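Local structure of cystathionine gamma-synthase (Xanthomonas oryzae pv. oryzae, 6LD8) at residues T208-G213 and E336-V341; S343-P348 and L371-G376. The protein probably makes cystathionine from an activated homoserine ester and cysteine with pyridoxal 5'-phosphate as cofactor, and may also cleave cystathionine. The protein carries 1 engineered substitution. All blocks are in the same frame, centred on the assembly; numbering follows the deposited sequence. Where two conformers were deposited one is given.

Overall arrangement
Going from the N terminus, the chain first runs through the seven-stranded sheet of the large domain, and 208-213 follows strand 202-206 of that sheet. Some 120 residues later, after strand 220-224, the helices that follow it and the first strands of the C-terminal sheet, the chain returns at 336-341, and contact 1 closes this long loop at the cofactor. Contact 2 then closes a much shorter one, joining strand 344-346 to strand 370-374. The two follow in series, without nesting or crossing, their centres about 11 Å apart. They meet where G339 N lies 3.0 Å from S374 OG, a probable hydrogen bond, and both touch the aminoacrylate-cofactor adduct 0JO.

Contact 1 (T208-G213 and E336-V341); sequences TKYING and ESLGGV. With 0JO (2-{[(E)-{3-hydroxy-2-methyl-5-[(phosphonooxy)methyl]pyridin-4-yl}methylidene]amino}prop-2-enoic acid), chain E; CYS (cysteine), chain F.
Y210 and G339 bring the two loops together with their CA atoms 4.2 Å apart, and beyond them the backbones are tied by a single hydrogen bond from V341 N to G213 O (2.9 Å), whose donor lies nearly along the C=O axis. G339, which lacks a side chain and has a positive phi, sets its CA over the Y210 ring, 3.5 Å from the centroid and almost on the normal, a CH-pi contact over one face. H266 meets the same ring edge-to-face. G339 O accepts CA-H contacts from Y210 and G213, and a water donates to G339 O and, weakly, to G213 O. K209 O faces G339 O as a second acceptor but is already bonded by G213 N.

L338 works as a fork. With CG held between its backbone N and carbonyl carbon (chi1 58°), CD1 reaches the K209 chain at CG (3.7 Å), while CD2 points to the carboxylate carbon C of 0JO at 3.8 Å. This is the active site of a fold-type I PLP enzyme, in which K209 is the lysine predicted to bind the cofactor. Here the cofactor is modelled instead as the aminoacrylate adduct, consistent with a lysine displaced from its imine. K209 NZ lies close to the imine carbon C4A of 0JO, though with two conformers deposited its exact place is doubtful.

Each segment holds one end of the adduct. T208 OG1 donates to phosphate oxygen OP3 (2.8 Å) and is also bonded by G219 N. S337 N donates to carboxylate oxygen O of 0JO, and the S337 hydroxyl shares a water with T208 O. E336 extends past them to accept a weak bond from the amino group of a bound cysteine; the cysteine is also hydrogen-bonded to D56 of the second subunit.

Contact 2 (S343-P348 and L371-G376); sequences SLIAHP and LRLSIG. With 0JO (2-{[(E)-{3-hydroxy-2-methyl-5-[(phosphonooxy)methyl]pyridin-4-yl}methylidene]amino}prop-2-enoic acid), chain E.
L344-S374 and A346-R372 are antiparallel hydrogen-bonded pairs that zip the strands together: L344 N to S374 O and S374 N to L344 O in the first, A346 N to R372 O and R372 N to A346 O in the second, each 2.9 Å long. The strand axes come within 4.8 Å and run at 160° to each other. I345 and L373 form the non-hydrogen-bonded pair between them. Their side chains lie side by side and point the same way, L373 CD2 resting on I345 CG1 at 3.8 Å, and this face packs towards helices 318-326 and 259-277.

The pairing belongs to the mixed sheet of the C-terminal domain, where strand 370-374 sits between 310-315 and 344-346. From the other face, which bears L344, A346, R372 and S374, R372 reaches the cofactor adduct. It starts with CG anti to the backbone N, runs straight through chi2 and bends at chi3 (68°), and the guanidinium is thereby brought past A346 CB to the carboxylate of 0JO. The grip is two-pronged and nearly straight, NH1 to OXT at 2.9 Å and NH2 to O at 3.1 Å, both at 172°, with the oxygens at the guanidinium edge. It matches the arginine that binds the substrate carboxylate in related PLP enzymes.

Past A346 the packing slackens. P348 CG comes no nearer than 4.3 Å to R372 CB, and H347 brings just its CB to L371 CD2; in its ring NE2 is hydrogen-bonded to D368 O and ND1 to S350 OG, while F49 of the second subunit meets the ring edge-to-face. At the other end the closure is tight again: S343 OG accepts from G376 N at 2.7 Å and is bonded to E378 as well.

Contact 1 (T208-G213 and E336-V341)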
# COMPACT_ATOMS: atom_id res chain seq x y z
N THR A 208 -0.29 -7.25 16.13
CA THR A 208 0.42 -5.98 16.22
C THR A 208 1.86 -6.19 16.71
O THR A 208 2.73 -5.29 16.49
CB THR A 208 -0.37 -5.06 17.15
OG1 THR A 208 -1.75 -5.08 16.77
CG2 THR A 208 0.15 -3.65 17.17
N LYS A 209 2.10 -7.24 17.49
CA LYS A 209 3.35 -7.38 18.26
C LYS A 209 4.34 -8.22 17.44
O LYS A 209 4.73 -7.74 16.37
CB LYS A 209 3.03 -7.97 19.63
CG LYS A 209 2.03 -7.19 20.46
CD LYS A 209 2.12 -5.71 20.27
CE LYS A 209 1.22 -4.95 21.23
NZ LYS A 209 0.29 -5.87 21.90
N TYR A 210 4.72 -9.41 17.92
CA TYR A 210 5.74 -10.26 17.27
C TYR A 210 5.29 -10.78 15.91
O TYR A 210 6.13 -10.95 15.04
CB TYR A 210 6.12 -11.42 18.19
CG TYR A 210 6.91 -10.99 19.41
CD1 TYR A 210 8.26 -10.72 19.33
CD2 TYR A 210 6.32 -10.89 20.65
CE1 TYR A 210 9.00 -10.31 20.42
CE2 TYR A 210 7.06 -10.51 21.76
CZ TYR A 210 8.42 -10.23 21.67
OH TYR A 210 9.15 -9.84 22.79
N ILE A 211 4.04 -11.17 15.75
CA ILE A 211 3.63 -11.81 14.47
C ILE A 211 3.90 -10.84 13.32
O ILE A 211 4.66 -11.20 12.40
CB ILE A 211 2.18 -12.30 14.52
CG1 ILE A 211 2.04 -13.52 15.43
CG2 ILE A 211 1.67 -12.62 13.12
CD1 ILE A 211 0.61 -13.78 15.91
N ASN A 212 3.48 -9.58 13.41
CA ASN A 212 3.83 -8.59 12.37
C ASN A 212 5.29 -8.12 12.53
O ASN A 212 5.99 -8.05 11.55
CB ASN A 212 2.86 -7.42 12.39
CG ASN A 212 3.24 -6.41 11.33
OD1 ASN A 212 3.71 -5.30 11.66
ND2 ASN A 212 3.20 -6.87 10.09
N GLY A 213 5.69 -7.72 13.72
CA GLY A 213 7.11 -7.51 14.06
C GLY A 213 7.63 -6.14 13.63
O GLY A 213 8.74 -5.82 14.05
N GLU A 336 4.46 2.88 23.69
CA GLU A 336 3.59 1.72 23.95
C GLU A 336 3.92 0.66 22.89
O GLU A 336 4.70 0.97 21.96
CB GLU A 336 2.14 2.21 24.00
CG GLU A 336 1.81 2.85 25.35
CD GLU A 336 0.61 3.78 25.41
OE1 GLU A 336 0.34 4.33 26.51
OE2 GLU A 336 -0.03 3.99 24.36
N SER A 337 3.29 -0.50 23.04
CA SER A 337 3.41 -1.69 22.18
C SER A 337 4.72 -2.45 22.50
O SER A 337 5.46 -2.09 23.46
CB SER A 337 3.31 -1.29 20.73
OG SER A 337 2.90 -2.37 19.91
N LEU A 338 5.04 -3.45 21.70
CA LEU A 338 6.10 -4.44 22.00
C LEU A 338 6.15 -5.38 20.82
O LEU A 338 5.18 -5.38 20.00
CB LEU A 338 5.78 -5.23 23.28
CG LEU A 338 4.45 -5.99 23.23
CD1 LEU A 338 4.66 -7.49 23.10
CD2 LEU A 338 3.59 -5.67 24.45
N GLY A 339 7.22 -6.17 20.75
CA GLY A 339 7.32 -7.23 19.73
C GLY A 339 7.85 -6.72 18.43
O GLY A 339 7.82 -7.49 17.45
N GLY A 340 8.28 -5.46 18.39
CA GLY A 340 8.87 -4.91 17.17
C GLY A 340 10.37 -5.23 17.10
O GLY A 340 11.01 -5.43 18.15
N VAL A 341 10.92 -5.14 15.90
CA VAL A 341 12.37 -5.21 15.64
C VAL A 341 13.06 -4.09 16.41
O VAL A 341 14.17 -4.30 16.85
CB VAL A 341 12.64 -5.17 14.13
CG1 VAL A 341 12.07 -6.39 13.49
CG2 VAL A 341 12.14 -3.90 13.45
O 0JO E . 1.86 -2.12 24.98
C 0JO E . 1.00 -2.96 25.28
OXT 0JO E . 1.00 -3.57 26.37
CA 0JO E . -0.12 -3.17 24.38
CB 0JO E . -0.61 -2.08 23.59
N 0JO E . -0.70 -4.46 24.40
C4A 0JO E . -1.66 -4.92 23.67
C4 0JO E . -2.23 -6.25 23.93
C3 0JO E . -1.51 -7.13 24.78
O3 0JO E . -0.33 -6.78 25.33
C2 0JO E . -2.02 -8.40 25.06
C2A 0JO E . -1.28 -9.34 25.95
N1 0JO E . -3.21 -8.78 24.56
C6 0JO E . -3.90 -7.94 23.77
C5 0JO E . -3.46 -6.69 23.42
C5A 0JO E . -4.35 -5.83 22.56
OP4 0JO E . -4.02 -5.83 21.14
P 0JO E . -4.18 -4.52 20.19
OP3 0JO E . -3.64 -5.08 18.87
OP1 0JO E . -5.71 -4.30 20.10
OP2 0JO E . -3.39 -3.41 20.78
N CYS F . -3.32 3.87 25.12
CA CYS F . -3.65 2.59 24.41
C CYS F . -5.00 2.08 24.94
O CYS F . -5.45 0.98 24.69
CB CYS F . -2.50 1.57 24.47
SG CYS F . -2.27 0.65 26.03
OXT CYS F . -5.71 2.79 25.65
O HOH W 1 4.01 -2.73 17.60
O HOH W 2 9.99 -8.35 15.88

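Contact 2 (S343-P348 and L371-G376)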
# COMPACT_ATOMS: atom_id res chain seq x y z
N SER A 343 13.77 -1.76 19.65
CA SER A 343 13.65 -1.85 21.13
C SER A 343 12.82 -0.69 21.68
O SER A 343 13.01 0.48 21.25
CB SER A 343 15.01 -1.93 21.78
OG SER A 343 15.67 -3.16 21.39
N LEU A 344 11.96 -1.01 22.65
CA LEU A 344 10.99 -0.07 23.27
C LEU A 344 11.14 -0.18 24.77
O LEU A 344 11.47 -1.27 25.26
CB LEU A 344 9.57 -0.48 22.88
CG LEU A 344 9.27 -0.48 21.39
CD1 LEU A 344 7.84 -0.94 21.10
CD2 LEU A 344 9.51 0.89 20.83
N ILE A 345 10.86 0.92 25.44
CA ILE A 345 10.72 0.97 26.92
C ILE A 345 9.36 1.62 27.23
O ILE A 345 8.95 2.56 26.55
CB ILE A 345 11.93 1.70 27.51
CG1 ILE A 345 11.93 1.59 29.03
CG2 ILE A 345 12.00 3.15 27.07
CD1 ILE A 345 13.19 2.12 29.66
N ALA A 346 8.64 1.07 28.20
CA ALA A 346 7.38 1.63 28.72
C ALA A 346 7.42 1.72 30.26
O ALA A 346 8.18 0.96 30.90
CB ALA A 346 6.23 0.82 28.19
N HIS A 347 6.67 2.68 30.81
CA HIS A 347 6.30 2.83 32.25
C HIS A 347 4.79 2.54 32.39
O HIS A 347 3.96 3.42 32.11
CB HIS A 347 6.70 4.22 32.73
CG HIS A 347 6.23 4.57 34.11
ND1 HIS A 347 5.01 5.19 34.34
CD2 HIS A 347 6.85 4.45 35.31
CE1 HIS A 347 4.86 5.36 35.63
NE2 HIS A 347 5.98 4.92 36.24
N PRO A 348 4.41 1.27 32.69
CA PRO A 348 3.01 0.80 32.57
C PRO A 348 1.93 1.54 33.37
O PRO A 348 0.78 1.71 32.86
CB PRO A 348 3.06 -0.63 33.10
CG PRO A 348 4.48 -1.05 32.80
CD PRO A 348 5.33 0.18 33.06
N LEU A 371 9.53 -0.41 35.07
CA LEU A 371 9.92 -0.22 33.64
C LEU A 371 9.85 -1.57 32.92
O LEU A 371 10.30 -2.58 33.50
CB LEU A 371 11.32 0.38 33.59
CG LEU A 371 11.38 1.84 34.07
CD1 LEU A 371 12.82 2.32 34.15
CD2 LEU A 371 10.56 2.76 33.18
N ARG A 372 9.23 -1.58 31.73
CA ARG A 372 9.08 -2.76 30.85
C ARG A 372 9.95 -2.53 29.60
O ARG A 372 9.85 -1.47 29.01
CB ARG A 372 7.61 -2.92 30.48
CG ARG A 372 7.29 -4.22 29.78
CD ARG A 372 5.88 -4.22 29.22
NE ARG A 372 5.75 -3.28 28.13
CZ ARG A 372 4.61 -3.09 27.47
NH1 ARG A 372 3.51 -3.72 27.87
NH2 ARG A 372 4.56 -2.27 26.42
N LEU A 373 10.77 -3.49 29.24
CA LEU A 373 11.57 -3.49 28.01
C LEU A 373 10.94 -4.46 27.04
O LEU A 373 10.63 -5.59 27.43
CB LEU A 373 12.98 -3.96 28.31
CG LEU A 373 13.71 -3.16 29.36
CD1 LEU A 373 15.09 -3.74 29.58
CD2 LEU A 373 13.80 -1.72 28.94
N SER A 374 10.76 -4.00 25.81
CA SER A 374 10.57 -4.89 24.67
C SER A 374 11.91 -4.89 23.94
O SER A 374 12.27 -3.85 23.33
CB SER A 374 9.42 -4.50 23.78
OG SER A 374 9.36 -5.36 22.63
N ILE A 375 12.61 -6.01 23.99
CA ILE A 375 14.00 -6.08 23.47
C ILE A 375 13.93 -6.44 22.01
O ILE A 375 13.31 -7.46 21.67
CB ILE A 375 14.86 -7.02 24.32
CG1 ILE A 375 15.06 -6.32 25.67
CG2 ILE A 375 16.19 -7.35 23.63
CD1 ILE A 375 15.34 -7.25 26.77
N GLY A 376 14.56 -5.58 21.22
CA GLY A 376 14.60 -5.65 19.75
C GLY A 376 15.69 -6.59 19.27
O GLY A 376 16.24 -7.35 20.11
O 0JO E . 1.86 -2.12 24.98
C 0JO E . 1.00 -2.96 25.28
OXT 0JO E . 1.00 -3.57 26.37
CA 0JO E . -0.12 -3.17 24.38
CB 0JO E . -0.61 -2.08 23.59
N 0JO E . -0.70 -4.46 24.40
C4A 0JO E . -1.66 -4.92 23.67
C4 0JO E . -2.23 -6.25 23.93
C3 0JO E . -1.51 -7.13 24.78
O3 0JO E . -0.33 -6.78 25.33
C2 0JO E . -2.02 -8.40 25.06
C2A 0JO E . -1.28 -9.34 25.95
N1 0JO E . -3.21 -8.78 24.56
C6 0JO E . -3.90 -7.94 23.77
C5 0JO E . -3.46 -6.69 23.42
C5A 0JO E . -4.35 -5.83 22.56
OP4 0JO E . -4.02 -5.83 21.14
P 0JO E . -4.18 -4.52 20.19
OP3 0JO E . -3.64 -5.08 18.87
OP1 0JO E . -5.71 -4.30 20.10
OP2 0JO E . -3.39 -3.41 20.78